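Local coordinates for protein malonate decarboxylase subunit alpha (Acinetobacter baumannii ATCC 17978, PDB 6MPR) that probably transfers the acyl carrier protein from its acetyl thioester to malonate, giving malonyl carrier protein for decarboxylation and releasing acetate, at residues D39-P44 with D220-A225; H246-M251 with T535-E540; G175-D180 with F321-G326. All blocks are in the same frame, centred on the assembly; numbering follows the deposited sequence.

Contact 1 (D39-P44 with D220-A225)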
loop_
_atom_site.group_PDB
_atom_site.type_symbol
_atom_site.label_atom_id
_atom_site.label_comp_id
_atom_site.label_asym_id
_atom_site.label_seq_id
_atom_site.Cartn_x
_atom_site.Cartn_y
_atom_site.Cartn_z
ATOM N N ASP A 39 29.057 22.751 -9.384
ATOM C CA ASP A 39 29.476 22.442 -10.743
ATOM C C ASP A 39 28.325 21.663 -11.371
ATOM O O ASP A 39 28.295 20.432 -11.388
ATOM C CB ASP A 39 30.791 21.667 -10.735
ATOM C CG ASP A 39 31.891 22.416 -10.007
ATOM O OD1 ASP A 39 32.136 23.596 -10.346
ATOM O OD2 ASP A 39 32.497 21.844 -9.082
ATOM N N GLY A 40 27.343 22.412 -11.863
ATOM C CA GLY A 40 26.117 21.819 -12.348
ATOM C C GLY A 40 25.340 21.175 -11.217
ATOM O O GLY A 40 25.005 21.828 -10.222
ATOM N N VAL A 41 25.072 19.874 -11.361
ATOM C CA VAL A 41 24.360 19.122 -10.340
ATOM C C VAL A 41 25.238 18.847 -9.118
ATOM O O VAL A 41 24.711 18.602 -8.027
ATOM C CB VAL A 41 23.839 17.809 -10.973
ATOM C CG1 VAL A 41 23.086 16.976 -9.975
ATOM C CG2 VAL A 41 22.955 18.112 -12.186
ATOM N N VAL A 42 26.558 18.894 -9.261
ATOM C CA VAL A 42 27.468 18.402 -8.227
ATOM C C VAL A 42 27.810 19.526 -7.256
ATOM O O VAL A 42 28.438 20.519 -7.637
ATOM C CB VAL A 42 28.743 17.812 -8.848
ATOM C CG1 VAL A 42 29.633 17.231 -7.766
ATOM C CG2 VAL A 42 28.398 16.753 -9.894
ATOM N N ILE A 43 27.415 19.358 -6.001
ATOM C CA ILE A 43 27.840 20.252 -4.918
ATOM C C ILE A 43 29.208 19.798 -4.425
ATOM O O ILE A 43 29.360 18.624 -4.061
ATOM C CB ILE A 43 26.845 20.219 -3.769
ATOM C CG1 ILE A 43 25.432 20.582 -4.211
ATOM C CG2 ILE A 43 27.335 21.111 -2.624
ATOM C CD1 ILE A 43 24.405 20.179 -3.159
ATOM N N PRO A 44 30.206 20.678 -4.373
ATOM C CA PRO A 44 31.475 20.313 -3.730
ATOM C C PRO A 44 31.234 19.931 -2.281
ATOM O O PRO A 44 30.448 20.564 -1.577
ATOM C CB PRO A 44 32.316 21.588 -3.852
ATOM C CG PRO A 44 31.697 22.337 -4.973
ATOM C CD PRO A 44 30.239 22.047 -4.914
ATOM N N ASP A 220 17.837 17.149 -8.061
ATOM C CA ASP A 220 18.365 18.480 -8.359
ATOM C C ASP A 220 19.865 18.594 -8.104
ATOM O O ASP A 220 20.576 19.234 -8.893
ATOM C CB ASP A 220 17.592 19.527 -7.559
ATOM C CG ASP A 220 16.134 19.509 -7.908
ATOM O OD1 ASP A 220 15.799 19.846 -9.070
ATOM O OD2 ASP A 220 15.331 19.090 -7.047
ATOM N N TYR A 221 20.376 17.969 -7.042
ATOM C CA TYR A 221 21.800 18.043 -6.749
ATOM C C TYR A 221 22.300 16.737 -6.159
ATOM O O TYR A 221 21.557 16.018 -5.484
ATOM C CB TYR A 221 22.132 19.154 -5.758
ATOM C CG TYR A 221 21.830 20.540 -6.262
ATOM C CD1 TYR A 221 22.728 21.223 -7.079
ATOM C CD2 TYR A 221 20.649 21.157 -5.911
ATOM C CE1 TYR A 221 22.434 22.518 -7.542
ATOM C CE2 TYR A 221 20.348 22.427 -6.356
ATOM C CZ TYR A 221 21.236 23.102 -7.173
ATOM O OH TYR A 221 20.904 24.373 -7.587
ATOM N N VAL A 222 23.584 16.453 -6.402
ATOM C CA VAL A 222 24.275 15.362 -5.729
ATOM C C VAL A 222 25.494 15.945 -5.021
ATOM O O VAL A 222 26.001 17.008 -5.383
ATOM C CB VAL A 222 24.691 14.220 -6.688
ATOM C CG1 VAL A 222 23.474 13.643 -7.407
ATOM C CG2 VAL A 222 25.748 14.702 -7.683
ATOM N N VAL A 223 25.946 15.246 -3.980
ATOM C CA VAL A 223 27.156 15.620 -3.254
ATOM C C VAL A 223 27.857 14.336 -2.838
ATOM O O VAL A 223 27.207 13.392 -2.390
ATOM C CB VAL A 223 26.841 16.510 -2.030
ATOM C CG1 VAL A 223 25.986 15.756 -0.987
ATOM C CG2 VAL A 223 28.125 17.016 -1.388
ATOM N N VAL A 224 29.176 14.282 -3.026
ATOM C CA VAL A 224 29.963 13.152 -2.547
ATOM C C VAL A 224 30.101 13.276 -1.034
ATOM O O VAL A 224 30.575 14.298 -0.523
ATOM C CB VAL A 224 31.338 13.110 -3.234
ATOM C CG1 VAL A 224 32.182 11.952 -2.685
ATOM C CG2 VAL A 224 31.173 12.972 -4.729
ATOM N N ALA A 225 29.674 12.243 -0.308
ATOM C CA ALA A 225 29.714 12.304 1.147
ATOM C C ALA A 225 31.157 12.293 1.641
ATOM O O ALA A 225 32.061 11.793 0.964
ATOM C CB ALA A 225 28.949 11.129 1.751
HETATM O O HOH W 1 30.820 16.402 -3.997
#
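Two backbone hydrogen bonds join Val41-Ile43 to Tyr221-Val223, and both run through the backbone N and O of Val222. Its N reaches Val41 O at 2.9 Å from above that carbonyl's plane, 37° out of it, while its O takes the N-H of Ile43 at 2.8 Å in an almost linear bond, 168° at the hydrogen. Weaker CA-H···O contacts flank the pair, one from Tyr221 CA to Val41 O and one from Val42 CA to Val222 O. Further along, the strands are bridged by water instead: water 1 donates to Ile43 O and accepts from Val224 N.

This is parallel pairing at the margin of an eight-stranded parallel sheet, where the short strand 42-43 forms the outermost strand within the chain and 221-224 lies between it and 194-199. A type II' turn from Asp39 to Val42 leads the chain into the edge.

Apolar contacts occupy both faces. On one, Val42 CG2 meets Val222 CG2 at 4.0 Å. On the other, Ile43, with CG1 anti to its carbonyl carbon (chi1 -57°), lays CD1 3.6 Å from Tyr221 CB, the two side chains crossing nearly at right angles; helix 48-55 covers this face. The Tyr221 ring turns its edge to the carbonyl oxygens of Gly40 and Val41, and its OH bonds Asn35.

Contact 2 (H246-M251 with T535-E540)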
loop_
_atom_site.group_PDB
_atom_site.type_symbol
_atom_site.label_atom_id
_atom_site.label_comp_id
_atom_site.label_asym_id
_atom_site.label_seq_id
_atom_site.Cartn_x
_atom_site.Cartn_y
_atom_site.Cartn_z
ATOM N N HIS A 246 13.225 -20.141 22.989
ATOM C CA HIS A 246 12.960 -19.666 21.630
ATOM C C HIS A 246 12.655 -20.834 20.703
ATOM O O HIS A 246 11.766 -20.742 19.848
ATOM C CB HIS A 246 14.150 -18.876 21.090
ATOM C CG HIS A 246 14.530 -17.689 21.923
ATOM N ND1 HIS A 246 15.825 -17.456 22.327
ATOM C CD2 HIS A 246 13.792 -16.666 22.416
ATOM C CE1 HIS A 246 15.871 -16.343 23.037
ATOM N NE2 HIS A 246 14.650 -15.842 23.103
ATOM N N VAL A 247 13.396 -21.933 20.856
ATOM C CA VAL A 247 13.177 -23.130 20.045
ATOM C C VAL A 247 11.798 -23.727 20.314
ATOM O O VAL A 247 11.086 -24.121 19.386
ATOM C CB VAL A 247 14.294 -24.151 20.316
ATOM C CG1 VAL A 247 14.015 -25.469 19.595
ATOM C CG2 VAL A 247 15.648 -23.573 19.928
ATOM N N LEU A 248 11.407 -23.809 21.588
ATOM C CA LEU A 248 10.089 -24.336 21.943
ATOM C C LEU A 248 8.978 -23.523 21.284
ATOM O O LEU A 248 8.054 -24.079 20.679
ATOM C CB LEU A 248 9.923 -24.345 23.467
ATOM C CG LEU A 248 8.611 -24.859 24.072
ATOM C CD1 LEU A 248 8.376 -26.322 23.750
ATOM C CD2 LEU A 248 8.605 -24.630 25.607
ATOM N N MET A 249 9.060 -22.201 21.386
ATOM C CA MET A 249 8.042 -21.352 20.777
ATOM C C MET A 249 8.058 -21.479 19.258
ATOM O O MET A 249 6.999 -21.472 18.619
ATOM C CB MET A 249 8.258 -19.904 21.225
ATOM C CG MET A 249 7.941 -19.700 22.710
ATOM S SD MET A 249 8.510 -18.107 23.308
ATOM C CE MET A 249 7.366 -17.014 22.491
ATOM N N ALA A 250 9.253 -21.615 18.668
ATOM C CA ALA A 250 9.362 -21.809 17.223
ATOM C C ALA A 250 8.733 -23.132 16.785
ATOM O O ALA A 250 8.071 -23.195 15.740
ATOM C CB ALA A 250 10.832 -21.744 16.809
ATOM N N MET A 251 8.916 -24.197 17.571
ATOM C CA MET A 251 8.259 -25.464 17.255
ATOM C C MET A 251 6.741 -25.318 17.260
ATOM O O MET A 251 6.055 -25.836 16.370
ATOM C CB MET A 251 8.677 -26.551 18.250
ATOM C CG MET A 251 10.100 -27.069 18.066
ATOM S SD MET A 251 10.664 -27.974 19.524
ATOM C CE MET A 251 10.224 -29.666 19.113
ATOM N N THR A 535 11.467 -31.083 26.509
ATOM C CA THR A 535 12.847 -31.550 26.447
ATOM C C THR A 535 13.345 -31.767 25.022
ATOM O O THR A 535 14.553 -31.947 24.831
ATOM C CB THR A 535 13.004 -32.848 27.237
ATOM O OG1 THR A 535 12.307 -33.905 26.566
ATOM C CG2 THR A 535 12.432 -32.683 28.629
ATOM N N ASP A 536 12.464 -31.780 24.024
ATOM C CA ASP A 536 12.924 -31.842 22.642
ATOM C C ASP A 536 13.287 -30.475 22.078
ATOM O O ASP A 536 13.908 -30.405 21.013
ATOM C CB ASP A 536 11.857 -32.502 21.769
ATOM C CG ASP A 536 11.656 -33.966 22.110
ATOM O OD1 ASP A 536 12.637 -34.616 22.530
ATOM O OD2 ASP A 536 10.524 -34.468 21.958
ATOM N N ALA A 537 12.931 -29.397 22.771
ATOM C CA ALA A 537 13.174 -28.037 22.298
ATOM C C ALA A 537 14.542 -27.587 22.792
ATOM O O ALA A 537 14.667 -26.930 23.826
ATOM C CB ALA A 537 12.065 -27.108 22.773
ATOM N N THR A 538 15.585 -27.932 22.035
ATOM C CA THR A 538 16.959 -27.646 22.423
ATOM C C THR A 538 17.680 -26.968 21.266
ATOM O O THR A 538 17.215 -26.977 20.122
ATOM C CB THR A 538 17.715 -28.924 22.830
ATOM O OG1 THR A 538 17.959 -29.717 21.664
ATOM C CG2 THR A 538 16.912 -29.754 23.835
ATOM N N ARG A 539 18.849 -26.391 21.568
ATOM C CA ARG A 539 19.679 -25.792 20.526
ATOM C C ARG A 539 20.185 -26.815 19.512
ATOM O O ARG A 539 20.592 -26.425 18.414
ATOM C CB ARG A 539 20.863 -25.051 21.152
ATOM C CG ARG A 539 20.482 -23.801 21.944
ATOM C CD ARG A 539 21.715 -23.165 22.580
ATOM N NE ARG A 539 22.842 -23.163 21.649
ATOM C CZ ARG A 539 23.032 -22.252 20.696
ATOM N NH1 ARG A 539 22.176 -21.250 20.549
ATOM N NH2 ARG A 539 24.084 -22.343 19.890
ATOM N N GLU A 540 20.176 -28.110 19.843
ATOM C CA GLU A 540 20.583 -29.099 18.846
ATOM C C GLU A 540 19.651 -29.116 17.639
ATOM O O GLU A 540 20.044 -29.604 16.571
ATOM C CB GLU A 540 20.662 -30.489 19.480
ATOM C CG GLU A 540 21.930 -30.710 20.287
ATOM C CD GLU A 540 23.189 -30.479 19.460
ATOM O OE1 GLU A 540 23.421 -31.235 18.487
ATOM O OE2 GLU A 540 23.940 -29.531 19.776
#
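Ala537 presses its methyl group into a hollow on helix 244-261 walled by Val247, Leu248 and Met251. The bump is small and the fit close: Ala537 CB lies 3.5 Å from Leu248 CA and 3.6 Å from Leu248 CB, so it reaches down to the helix backbone at Leu248, and parts further out on the Leu248 and Met251 side chains line it as well. Leu248 holds CG anti to its own N (chi1 180°), which carries the branch past the methyl and brings CD1 to 3.9 Å from Ala537 CB.

One helical turn away from Val247, Met251 supplies another wall. Its sulfur approaches the same methyl, with SD 3.6 Å from Ala537 CB, and the bend at the end of the chain (chi3 93°) directs CE to the neighbourhood of Asp536, 4.2 Å from Asp536 CB. Val247 forms a further wall. Its CG1 lies 3.8 Å from Ala537 CA and 3.6 Å from Thr538 O, and CG2 borders that carbonyl too, so both methyls of the valine meet the backbone of Thr538.

Behind the helix, Ala250 packs on helix 272-287, whose Ile280 also touches Met251. The loop bends sharply at the contact: Ala537 is the centre of an inverse gamma turn, and its CB points toward the helix. This is a loop packed against a helix, in which the inverse gamma turn of the connection between strand 524-525 and helix 547-553 sets Ala537 against helix 244-261 through apolar contacts.

Contact 3 (G175-D180 with F321-G326)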
loop_
_atom_site.group_PDB
_atom_site.type_symbol
_atom_site.label_atom_id
_atom_site.label_comp_id
_atom_site.label_asym_id
_atom_site.label_seq_id
_atom_site.Cartn_x
_atom_site.Cartn_y
_atom_site.Cartn_z
ATOM N N GLY A 175 20.983 0.529 -5.406
ATOM C CA GLY A 175 21.377 -0.859 -5.259
ATOM C C GLY A 175 20.635 -1.622 -4.175
ATOM O O GLY A 175 19.422 -1.453 -3.975
ATOM N N PRO A 176 21.357 -2.484 -3.452
ATOM C CA PRO A 176 20.712 -3.249 -2.368
ATOM C C PRO A 176 20.058 -2.371 -1.319
ATOM O O PRO A 176 19.107 -2.812 -0.668
ATOM C CB PRO A 176 21.867 -4.064 -1.765
ATOM C CG PRO A 176 22.874 -4.169 -2.895
ATOM C CD PRO A 176 22.763 -2.874 -3.666
ATOM N N SER A 177 20.510 -1.128 -1.150
ATOM C CA SER A 177 19.950 -0.253 -0.129
ATOM C C SER A 177 18.997 0.785 -0.708
ATOM O O SER A 177 18.895 1.900 -0.178
ATOM C CB SER A 177 21.074 0.414 0.667
ATOM O OG SER A 177 21.760 -0.572 1.392
ATOM N N THR A 178 18.307 0.438 -1.797
ATOM C CA THR A 178 17.283 1.309 -2.363
ATOM C C THR A 178 16.248 1.703 -1.305
ATOM O O THR A 178 15.937 2.888 -1.139
ATOM C CB THR A 178 16.635 0.610 -3.559
ATOM O OG1 THR A 178 17.605 0.479 -4.623
ATOM C CG2 THR A 178 15.452 1.414 -4.067
ATOM N N GLU A 179 15.733 0.720 -0.552
ATOM C CA GLU A 179 14.851 0.982 0.588
ATOM C C GLU A 179 13.713 1.948 0.262
ATOM O O GLU A 179 12.930 1.691 -0.666
ATOM C CB GLU A 179 15.660 1.512 1.791
ATOM C CG GLU A 179 16.541 0.415 2.460
ATOM C CD GLU A 179 17.242 0.901 3.737
ATOM O OE1 GLU A 179 16.553 1.183 4.750
ATOM O OE2 GLU A 179 18.489 1.002 3.722
ATOM N N ASP A 180 13.608 3.048 1.038
ATOM C CA ASP A 180 12.521 4.016 0.897
ATOM C C ASP A 180 12.750 5.025 -0.217
ATOM O O ASP A 180 11.812 5.753 -0.559
ATOM C CB ASP A 180 12.296 4.863 2.172
ATOM C CG ASP A 180 12.436 4.080 3.485
ATOM O OD1 ASP A 180 13.298 3.194 3.607
ATOM O OD2 ASP A 180 11.708 4.425 4.440
ATOM N N PHE A 321 12.761 -5.420 1.954
ATOM C CA PHE A 321 12.622 -4.007 2.292
ATOM C C PHE A 321 13.941 -3.257 2.142
ATOM O O PHE A 321 13.941 -2.058 1.841
ATOM C CB PHE A 321 12.142 -3.849 3.735
ATOM C CG PHE A 321 11.017 -4.760 4.130
ATOM C CD1 PHE A 321 9.701 -4.407 3.883
ATOM C CD2 PHE A 321 11.282 -5.958 4.769
ATOM C CE1 PHE A 321 8.660 -5.233 4.280
ATOM C CE2 PHE A 321 10.250 -6.797 5.167
ATOM C CZ PHE A 321 8.939 -6.447 4.913
ATOM N N GLY A 322 15.057 -3.948 2.359
ATOM C CA GLY A 322 16.398 -3.400 2.357
ATOM C C GLY A 322 17.395 -4.531 2.232
ATOM O O GLY A 322 17.023 -5.690 2.050
ATOM N N THR A 323 18.670 -4.186 2.350
ATOM C CA THR A 323 19.749 -5.165 2.304
ATOM C C THR A 323 19.962 -5.782 3.686
ATOM O O THR A 323 19.223 -5.522 4.640
ATOM C CB THR A 323 21.045 -4.502 1.824
ATOM O OG1 THR A 323 21.971 -5.510 1.431
ATOM C CG2 THR A 323 21.687 -3.665 2.953
ATOM N N GLU A 324 20.978 -6.633 3.802
ATOM C CA GLU A 324 21.611 -6.852 5.101
ATOM C C GLU A 324 23.114 -6.896 4.886
ATOM O O GLU A 324 23.588 -7.484 3.910
ATOM C CB GLU A 324 21.141 -8.128 5.824
ATOM C CG GLU A 324 21.888 -8.404 7.142
ATOM C CD GLU A 324 21.778 -7.254 8.176
ATOM O OE1 GLU A 324 21.977 -6.066 7.848
ATOM O OE2 GLU A 324 21.505 -7.546 9.346
ATOM N N LEU A 325 23.853 -6.230 5.774
ATOM C CA LEU A 325 25.297 -6.138 5.615
ATOM C C LEU A 325 25.936 -7.522 5.651
ATOM O O LEU A 325 25.589 -8.371 6.481
ATOM C CB LEU A 325 25.901 -5.259 6.711
ATOM C CG LEU A 325 25.459 -3.799 6.754
ATOM C CD1 LEU A 325 26.319 -3.093 7.775
ATOM C CD2 LEU A 325 25.580 -3.146 5.372
ATOM N N GLY A 326 26.885 -7.740 4.743
ATOM C CA GLY A 326 27.525 -9.033 4.611
ATOM C C GLY A 326 26.783 -10.047 3.769
ATOM O O GLY A 326 27.349 -11.103 3.470
HETATM O O HOH W 2 19.513 -1.403 3.053
#
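The loops Pro176-Glu179 and Phe321-Thr323 run past each other in roughly opposing directions, 146° apart, and approach to 5.0 Å between the CA atoms of Glu179 and Gly322. At that point Glu179 CA directs its hydrogen at Phe321 O, a fairly straight CA-H···O contact of 3.4 Å.

Thr323 points its side chain toward the other loop. A chi1 of -164° swings OG1 away from the backbone N to lie 3.5 Å from Pro176 CB, and turns CG2 to Ser177 OG, also at 3.5 Å. The Glu179 side chain runs alongside Gly322: its CG passes 3.8 Å from Gly322 CA, where the absence of a side chain lets the extended glutamate lie close to the backbone.

Water 2 sits between the two loops. It accepts from Thr323 N, donates to Glu179 OE2 at 2.7 Å, and is hydrogen-bonded to Ser177 OG. Glu179 OE1 forms a salt bridge with Arg350, which Asp180 shares, and OE2 also takes the N-H of Lys70.

All the touching residues are buried, so this water matters together with outside partners: Ser348 OG for Pro176 O, Lys70 NZ for Ser177 O and Asn301 OD1 for Gly322 N. Held at both oxygens by Arg350 and Lys70 N, the Glu179 carboxylate helps place the water that satisfies Thr323 N.

The three contacts tie together distant parts of one long chain. Contact 1 lies at the edge of the parallel sheet, and contact 2 on the opposite side of the chain's centre, with centres about 53 Å apart. They come in series: strand 221-224 is followed by helix 244-261. Contact 3, closest to the middle, lies about 23 Å from contact 1 and about 31 Å from contact 2, centre to centre, and crosses both along the sequence. Its loop 175-180 falls between parallel-sheet strands 158-163 and 194-199, whereas its loop 321-326 follows strand 317-319, outermost within this chain in the mixed sheet. Contact 3 is thus a junction between the two sheet regions.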